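Side-chain contacts in telomerase reverse transcriptase (Takifugu rubripes, PDB 4LMO), which elongates telomeres by copying a template within its own RNA component into simple repeats at chromosome ends, this chain being its RNA-binding domain: residues Glu239-Ala242 and Lys243-Leu247; Ser89-Leu92 and Gln93-Cys96; Arg68-Asn71 and Met72-Leu75; Ala132-Gln136 and Glu137-Ser141. One frame throughout, in Å; residues are numbered along the deposited sequence.

Interaction 1 (Glu239-Ala242 and Lys243-Leu247); sequences EVWA and KLQDL
Lys243 opens the second half of this helical run by giving its backbone N to Glu239 O at 3.1 Å, an ordinary i to i+4 bond. Its CB rests 3.5 Å from Val240 O, and from there the aliphatic chain bends outward, as suits a long charged residue on a helix surface. Leu244 repeats the bond, N to Val240 O, and its branch turns back to the preceding turn: CD1 lies 3.9 Å from Trp241 CE3, the two side chains crossing at about a right angle. Gln245 touches Trp241 with both backbone and side chain. Its N bonds to Trp241 O at 3.0 Å in a nearly straight line (165°), while the side chain folds back at chi2 over one face of the indole. CG sits above the five-membered ring in a CH-pi contact, 4.1 Å from its centroid, and NE2 lies over the rim of the same face, 3.3 Å from Trp241 CZ2, with amide and ring planes only 26° apart. The indole can receive this cover because its CG stands trans to the backbone N (chi1 -173°). Replacing Trp241 with alanine would probably leave the Gln245 amide without its flat support and free to turn. Asp246 closes the series with its N on Ala242 O, approaching from above the carbonyl plane. The helix, 238-251, follows directly on strand 234-237; Trp241 stacks on Tyr222 of the partner strand 221-224, while Val240 and Leu244 pack against Phe112 of helix 109-112.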
# COMPACT_ATOMS: atom_id res chain seq x y z
N GLU A 239 2.36 16.83 -2.46
CA GLU A 239 2.33 18.04 -3.28
C GLU A 239 2.41 19.30 -2.42
O GLU A 239 3.13 20.24 -2.75
CB GLU A 239 1.06 18.10 -4.15
CG GLU A 239 0.94 16.98 -5.18
CD GLU A 239 0.19 15.77 -4.66
OE1 GLU A 239 0.16 15.55 -3.43
OE2 GLU A 239 -0.36 15.02 -5.50
N VAL A 240 1.66 19.31 -1.31
CA VAL A 240 1.67 20.43 -0.37
C VAL A 240 3.01 20.48 0.36
O VAL A 240 3.52 21.56 0.66
CB VAL A 240 0.52 20.36 0.66
CG1 VAL A 240 0.29 21.72 1.29
CG2 VAL A 240 -0.77 19.88 0.01
N TRP A 241 3.57 19.31 0.64
CA TRP A 241 4.89 19.22 1.28
C TRP A 241 5.98 19.74 0.38
O TRP A 241 6.87 20.46 0.83
CB TRP A 241 5.19 17.80 1.75
CG TRP A 241 6.46 17.74 2.56
CD1 TRP A 241 7.70 17.24 2.17
CD2 TRP A 241 6.66 18.23 3.93
NE1 TRP A 241 8.62 17.37 3.17
CE2 TRP A 241 8.07 17.96 4.26
CE3 TRP A 241 5.85 18.84 4.89
CZ2 TRP A 241 8.61 18.29 5.49
CZ3 TRP A 241 6.41 19.17 6.13
CH2 TRP A 241 7.76 18.90 6.42
N ALA A 242 5.91 19.37 -0.90
CA ALA A 242 6.85 19.88 -1.90
C ALA A 242 6.77 21.41 -2.04
O ALA A 242 7.79 22.06 -2.27
CB ALA A 242 6.61 19.21 -3.24
N LYS A 243 5.57 21.96 -1.88
CA LYS A 243 5.36 23.42 -1.88
C LYS A 243 5.97 24.08 -0.63
O LYS A 243 6.59 25.13 -0.73
CB LYS A 243 3.87 23.75 -1.99
CG LYS A 243 3.55 25.22 -2.23
CD LYS A 243 3.14 25.51 -3.67
CE LYS A 243 4.33 25.71 -4.60
NZ LYS A 243 3.91 26.27 -5.92
N LEU A 244 5.77 23.45 0.53
CA LEU A 244 6.32 23.97 1.79
C LEU A 244 7.85 24.00 1.78
O LEU A 244 8.46 24.97 2.23
CB LEU A 244 5.82 23.17 2.99
CG LEU A 244 4.38 23.37 3.47
CD1 LEU A 244 3.99 22.27 4.45
CD2 LEU A 244 4.17 24.74 4.10
N GLN A 245 8.46 22.93 1.27
CA GLN A 245 9.92 22.86 1.14
C GLN A 245 10.46 23.94 0.22
O GLN A 245 11.47 24.58 0.52
CB GLN A 245 10.35 21.47 0.65
CG GLN A 245 10.20 20.36 1.68
CD GLN A 245 11.07 20.58 2.90
OE1 GLN A 245 12.29 20.70 2.79
NE2 GLN A 245 10.44 20.62 4.07
N ASP A 246 9.78 24.14 -0.91
CA ASP A 246 10.16 25.13 -1.90
C ASP A 246 10.15 26.56 -1.36
O ASP A 246 11.13 27.29 -1.51
CB ASP A 246 9.25 25.03 -3.13
CG ASP A 246 9.67 25.96 -4.25
OD1 ASP A 246 10.88 26.00 -4.59
OD2 ASP A 246 8.79 26.66 -4.80
N LEU A 247 9.05 26.94 -0.72
CA LEU A 247 8.88 28.30 -0.18
C LEU A 247 9.77 28.56 1.03
O LEU A 247 10.17 29.70 1.28
CB LEU A 247 7.41 28.56 0.18
CG LEU A 247 6.35 28.55 -0.92
CD1 LEU A 247 4.97 28.36 -0.30
CD2 LEU A 247 6.39 29.81 -1.77

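Interaction 2 (Ser89-Leu92 and Gln93-Cys96); sequences SRLL and QKTC
Thr95 reaches back to the last turn of helix 88-93, and its side chain can be followed atom by atom. CB lies 3.4 Å from Leu91 O. From it CG2 branches to one flank of that same oxygen, at 3.3 Å, while OG1 donates its proton to Leu91 O over 2.6 Å, in the carbonyl plane and on a lone pair. The chi1 of 53° sets OG1 between the backbone N and the carbonyl carbon, and this turns the hydroxyl to the helix end. A threonine suits the place: its hydroxyl takes up a carbonyl at the C-terminal end of the helix, and the side chain also touches Leu124 and Phe125 of helix 119-133. This is a helix C terminus, with Lys94 the first residue to leave helical angles. Gln93 N still bonds to Ser89 O at 2.8 Å, whereas the bond of Lys94 N to Arg90 O is weak. Leu92 O receives Cys96 N at 2.8 Å and, weakly, Thr95 N, so the chain is held as it turns away toward the disulfide of Cys96 with Cys117. The exposed Lys94 runs its aliphatic chain beside Leu91, CD to CD2 at 3.8 Å, the two pointing the same way. Leu92, buried and apolar, packs on Phe125 of helix 119-133, and Leu91 touches Glu128 of the same helix. The Gln93 amide accepts from Leu98 N, farther along the loop, through OE1.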
# COMPACT_ATOMS: atom_id res chain seq x y z
N SER A 89 -5.29 9.89 -8.08
CA SER A 89 -5.40 11.34 -7.96
C SER A 89 -6.82 11.77 -7.64
O SER A 89 -7.03 12.58 -6.74
CB SER A 89 -4.89 12.03 -9.23
OG SER A 89 -3.50 11.84 -9.38
N ARG A 90 -7.80 11.21 -8.36
CA ARG A 90 -9.22 11.46 -8.09
C ARG A 90 -9.59 11.09 -6.65
O ARG A 90 -10.26 11.86 -5.96
CB ARG A 90 -10.12 10.69 -9.06
CG ARG A 90 -10.30 11.34 -10.42
CD ARG A 90 -11.69 11.01 -10.97
NE ARG A 90 -11.72 10.95 -12.43
CZ ARG A 90 -11.73 9.82 -13.14
NH1 ARG A 90 -11.71 8.64 -12.53
NH2 ARG A 90 -11.76 9.87 -14.47
N LEU A 91 -9.15 9.91 -6.21
CA LEU A 91 -9.46 9.43 -4.86
C LEU A 91 -8.80 10.27 -3.76
O LEU A 91 -9.39 10.44 -2.69
CB LEU A 91 -9.10 7.94 -4.71
CG LEU A 91 -9.96 6.95 -5.50
CD1 LEU A 91 -9.35 5.56 -5.47
CD2 LEU A 91 -11.40 6.92 -4.99
N LEU A 92 -7.61 10.79 -4.02
CA LEU A 92 -6.98 11.76 -3.13
C LEU A 92 -7.74 13.09 -3.16
O LEU A 92 -7.90 13.75 -2.13
CB LEU A 92 -5.51 11.99 -3.51
CG LEU A 92 -4.47 10.93 -3.12
CD1 LEU A 92 -3.20 11.10 -3.95
CD2 LEU A 92 -4.14 10.97 -1.63
N GLN A 93 -8.22 13.46 -4.35
CA GLN A 93 -8.95 14.72 -4.54
C GLN A 93 -10.36 14.69 -3.96
O GLN A 93 -10.95 15.74 -3.71
CB GLN A 93 -9.00 15.10 -6.02
CG GLN A 93 -7.76 15.82 -6.52
CD GLN A 93 -7.50 17.13 -5.78
OE1 GLN A 93 -6.47 17.28 -5.12
NE2 GLN A 93 -8.43 18.06 -5.87
N LYS A 94 -10.90 13.49 -3.76
CA LYS A 94 -12.23 13.34 -3.18
C LYS A 94 -12.17 12.85 -1.73
O LYS A 94 -13.20 12.49 -1.15
CB LYS A 94 -13.12 12.46 -4.07
CG LYS A 94 -12.84 10.97 -4.00
CD LYS A 94 -13.10 10.27 -5.33
CE LYS A 94 -14.57 10.22 -5.71
NZ LYS A 94 -14.81 9.25 -6.81
N THR A 95 -10.97 12.85 -1.15
CA THR A 95 -10.80 12.54 0.28
C THR A 95 -10.04 13.64 1.03
O THR A 95 -10.48 14.08 2.08
CB THR A 95 -10.14 11.16 0.54
OG1 THR A 95 -8.92 11.05 -0.19
CG2 THR A 95 -11.09 10.02 0.14
N CYS A 96 -8.90 14.07 0.49
CA CYS A 96 -8.15 15.17 1.09
C CYS A 96 -7.53 16.07 0.01
O CYS A 96 -6.32 16.01 -0.24
CB CYS A 96 -7.08 14.64 2.05
SG CYS A 96 -6.45 15.90 3.19

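Interaction 3 (Arg68-Asn71 and Met72-Leu75); sequences RFFN and MVPL
The Phe69 ring carries the thioether end of Met72 on one face: CE stands over it, 4.2 Å from the centroid and 27° off the normal, as a CH-pi contact. The sulfur is set more obliquely, 4.7 Å from the centroid, with SD 3.8 Å from CD2. Phe49 meets the ring edge-to-face, and Phe48 meets it with planes at about 60°. The second ring, Phe70, is touched only loosely within the turn, by Val73 CG2 at 4.4 Å from CD2. Met72 can run alongside Phe69 because its chain is extended beyond CG (chi2 175°); an unbranched, flexible thioether can lie along the ring while its CG and CE pass close to Arg68 O, CG at 3.4 Å. The backbone closes in step: Met72 N bonds to Phe69 O, and Val73 N to Phe70 O at 3.3 Å, both donors standing above the carbonyl planes. A water donates to Asn71 O at 2.8 Å and accepts weakly from Leu75 N, bridging the two backbones. Arg68 sends its guanidinium away to Glu193 in a salt bridge and to Leu181 O. The Met72-Phe69 pair is a Met-aromatic contact, made where a type I beta turn from Phe70 to Val73 links helix 67-70 to helix 73-85. Arg68 to Phe70 are themselves part of a region that, by similarity, interacts with the RNA template.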
# COMPACT_ATOMS: atom_id res chain seq x y z
N ARG A 68 -1.55 -24.84 -5.87
CA ARG A 68 -2.28 -23.96 -4.95
C ARG A 68 -2.09 -22.48 -5.32
O ARG A 68 -3.06 -21.72 -5.40
CB ARG A 68 -1.83 -24.20 -3.51
CG ARG A 68 -2.82 -23.73 -2.45
CD ARG A 68 -2.20 -23.67 -1.06
NE ARG A 68 -1.92 -24.99 -0.49
CZ ARG A 68 -2.73 -25.64 0.34
NH1 ARG A 68 -3.89 -25.12 0.72
NH2 ARG A 68 -2.37 -26.84 0.80
N PHE A 69 -0.83 -22.10 -5.54
CA PHE A 69 -0.49 -20.71 -5.85
C PHE A 69 -0.68 -20.38 -7.33
O PHE A 69 -0.91 -19.22 -7.68
CB PHE A 69 0.93 -20.39 -5.38
CG PHE A 69 1.09 -20.42 -3.88
CD1 PHE A 69 1.39 -21.61 -3.22
CD2 PHE A 69 0.93 -19.26 -3.13
CE1 PHE A 69 1.53 -21.63 -1.84
CE2 PHE A 69 1.07 -19.28 -1.75
CZ PHE A 69 1.37 -20.47 -1.10
N PHE A 70 -0.59 -21.40 -8.19
CA PHE A 70 -0.86 -21.23 -9.62
C PHE A 70 -2.31 -20.82 -9.87
O PHE A 70 -2.59 -20.02 -10.76
CB PHE A 70 -0.52 -22.50 -10.41
CG PHE A 70 -0.80 -22.38 -11.88
CD1 PHE A 70 -1.89 -23.03 -12.45
CD2 PHE A 70 0.01 -21.59 -12.70
CE1 PHE A 70 -2.16 -22.91 -13.81
CE2 PHE A 70 -0.25 -21.47 -14.06
CZ PHE A 70 -1.34 -22.13 -14.61
N ASN A 71 -3.23 -21.38 -9.09
CA ASN A 71 -4.65 -21.07 -9.22
C ASN A 71 -5.01 -19.65 -8.78
O ASN A 71 -6.10 -19.16 -9.10
CB ASN A 71 -5.50 -22.11 -8.50
CG ASN A 71 -5.46 -23.47 -9.17
OD1 ASN A 71 -5.42 -24.50 -8.50
ND2 ASN A 71 -5.47 -23.48 -10.50
N MET A 72 -4.10 -19.00 -8.06
CA MET A 72 -4.30 -17.63 -7.58
C MET A 72 -3.92 -16.59 -8.63
O MET A 72 -4.28 -15.41 -8.49
CB MET A 72 -3.48 -17.38 -6.30
CG MET A 72 -3.71 -18.36 -5.17
SD MET A 72 -2.58 -18.02 -3.81
CE MET A 72 -2.81 -19.47 -2.78
N VAL A 73 -3.21 -17.02 -9.66
CA VAL A 73 -2.72 -16.11 -10.72
C VAL A 73 -3.81 -15.18 -11.29
O VAL A 73 -3.58 -13.97 -11.35
CB VAL A 73 -1.99 -16.87 -11.86
CG1 VAL A 73 -1.69 -15.96 -13.04
CG2 VAL A 73 -0.69 -17.48 -11.35
N PRO A 74 -4.98 -15.73 -11.69
CA PRO A 74 -6.04 -14.88 -12.26
C PRO A 74 -6.51 -13.77 -11.32
O PRO A 74 -6.78 -12.66 -11.78
CB PRO A 74 -7.17 -15.88 -12.53
CG PRO A 74 -6.49 -17.18 -12.72
CD PRO A 74 -5.36 -17.15 -11.73
N LEU A 75 -6.61 -14.08 -10.03
CA LEU A 75 -7.05 -13.12 -9.03
C LEU A 75 -6.06 -12.00 -8.80
O LEU A 75 -6.45 -10.84 -8.64
CB LEU A 75 -7.33 -13.82 -7.70
CG LEU A 75 -8.73 -14.40 -7.51
CD1 LEU A 75 -8.84 -15.08 -6.15
CD2 LEU A 75 -9.77 -13.30 -7.66
O HOH W 1 -7.69 -16.84 -9.27

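Interaction 4 (Ala132-Gln136 and Glu137-Ser141); sequences AVIPQ and ELWGS
Leu138 N donates to Pro135 O at 3.1 Å, and Trp139 N makes the matching bond to Gln136 O at the same length; both donors stand above the carbonyl planes. These i to i+3 bonds form the short, weakly bonded helix 136-139, which joins helix 119-133 to helix 142-158. Pro135, whose ring has no N-H to offer, suits the position just before this helix, and its CD lies 3.8 Å from Leu138 CD1, the two side chains pointing the same way. Ile134 CG2 makes an off-centre CH-pi contact with the indole of Trp139, 3.6 Å above its plane and displaced toward the rim, 3.8 Å from NE1. The branch gets there because CG2 is trans to the backbone N, while CG1 heads off beside that N (chi1 -47°). Leu208 of helix 191-220 touches both residues, and Tyr148 meets the indole with planes at about 50°. A serine in place of Trp139 would probably open a gap beside Ile134 CG2 and leave Tyr148 without its ring partner. Gly140 follows with a positive phi of 93°, where a CB would jam against the preceding carbonyl O. Ser141 then serves as N-cap of the next helix, its OG taking Asn144 N and also bonding to Asn177. The Gln136 side chain, bent at chi2, crosses the tryptophan at about a right angle, bringing its OE1 within 3.5 Å of Trp139 CD1.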
# COMPACT_ATOMS: atom_id res chain seq x y z
N ALA A 132 -11.21 -0.36 -4.51
CA ALA A 132 -11.05 -0.25 -5.96
C ALA A 132 -10.05 -1.26 -6.54
O ALA A 132 -10.15 -1.64 -7.71
CB ALA A 132 -10.65 1.17 -6.35
N VAL A 133 -9.09 -1.69 -5.71
CA VAL A 133 -7.99 -2.53 -6.19
C VAL A 133 -8.12 -4.01 -5.80
O VAL A 133 -7.93 -4.88 -6.64
CB VAL A 133 -6.61 -1.95 -5.76
CG1 VAL A 133 -5.47 -2.85 -6.19
CG2 VAL A 133 -6.42 -0.55 -6.33
N ILE A 134 -8.46 -4.29 -4.54
CA ILE A 134 -8.48 -5.67 -4.05
C ILE A 134 -9.76 -6.39 -4.47
O ILE A 134 -10.85 -6.01 -4.04
CB ILE A 134 -8.30 -5.75 -2.51
CG1 ILE A 134 -7.13 -4.87 -2.02
CG2 ILE A 134 -8.15 -7.20 -2.06
CD1 ILE A 134 -5.80 -5.11 -2.69
N PRO A 135 -9.63 -7.44 -5.31
CA PRO A 135 -10.80 -8.22 -5.72
C PRO A 135 -11.52 -8.80 -4.50
O PRO A 135 -10.87 -9.31 -3.59
CB PRO A 135 -10.20 -9.34 -6.58
CG PRO A 135 -8.90 -8.79 -7.06
CD PRO A 135 -8.39 -7.96 -5.92
N GLN A 136 -12.85 -8.70 -4.51
CA GLN A 136 -13.68 -9.08 -3.36
C GLN A 136 -13.49 -10.53 -2.89
O GLN A 136 -13.51 -10.80 -1.69
CB GLN A 136 -15.16 -8.77 -3.64
CG GLN A 136 -16.17 -9.32 -2.63
CD GLN A 136 -15.99 -8.80 -1.21
OE1 GLN A 136 -15.53 -7.68 -1.00
NE2 GLN A 136 -16.36 -9.62 -0.24
N GLU A 137 -13.28 -11.45 -3.83
CA GLU A 137 -13.11 -12.86 -3.49
C GLU A 137 -11.86 -13.14 -2.65
O GLU A 137 -11.79 -14.17 -1.97
CB GLU A 137 -13.19 -13.77 -4.72
CG GLU A 137 -12.50 -13.25 -5.97
CD GLU A 137 -13.45 -12.55 -6.93
OE1 GLU A 137 -13.82 -13.16 -7.96
OE2 GLU A 137 -13.83 -11.38 -6.66
N LEU A 138 -10.88 -12.23 -2.70
CA LEU A 138 -9.67 -12.35 -1.89
C LEU A 138 -9.92 -12.11 -0.40
O LEU A 138 -9.21 -12.67 0.44
CB LEU A 138 -8.57 -11.41 -2.40
CG LEU A 138 -7.71 -11.85 -3.59
CD1 LEU A 138 -6.73 -10.76 -3.96
CD2 LEU A 138 -6.97 -13.15 -3.31
N TRP A 139 -10.91 -11.28 -0.09
CA TRP A 139 -11.32 -11.03 1.29
C TRP A 139 -11.90 -12.26 1.94
O TRP A 139 -11.76 -12.46 3.14
CB TRP A 139 -12.33 -9.88 1.37
CG TRP A 139 -11.76 -8.53 1.00
CD1 TRP A 139 -12.14 -7.73 -0.08
CD2 TRP A 139 -10.70 -7.78 1.68
NE1 TRP A 139 -11.40 -6.57 -0.10
CE2 TRP A 139 -10.52 -6.54 0.92
CE3 TRP A 139 -9.91 -8.00 2.80
CZ2 TRP A 139 -9.59 -5.58 1.29
CZ3 TRP A 139 -8.97 -7.03 3.17
CH2 TRP A 139 -8.82 -5.84 2.42
N GLY A 140 -12.56 -13.09 1.13
CA GLY A 140 -13.18 -14.32 1.63
C GLY A 140 -14.63 -14.12 2.01
O GLY A 140 -15.49 -14.93 1.65
N SER A 141 -14.90 -13.04 2.74
CA SER A 141 -16.26 -12.69 3.16
C SER A 141 -16.38 -11.20 3.47
O SER A 141 -15.38 -10.50 3.63
CB SER A 141 -16.67 -13.50 4.39
OG SER A 141 -15.83 -13.21 5.50

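In the fold
From the N terminus the chain meets interaction 3 first, then 2, 4 and 1, strictly in series; each is local and closes no long loop, so none encloses or crosses another. Interaction 3 turns the chain into helix 73-85, and interaction 2 ends the next helix, 88-93. Interaction 4 bridges helices 119-133 and 142-158 and returns to interaction 3: Leu75 CD1 packs 3.9 Å from Leu138 CD2, and the centres of the two interactions are about 14 Å apart. Interaction 1 lies in the C-terminal helix, on the far side of the chain's centre from interactions 3 and 4. Interaction 2 comes within about 5 Å, nearest atoms, of both 1 and 4 without touching either.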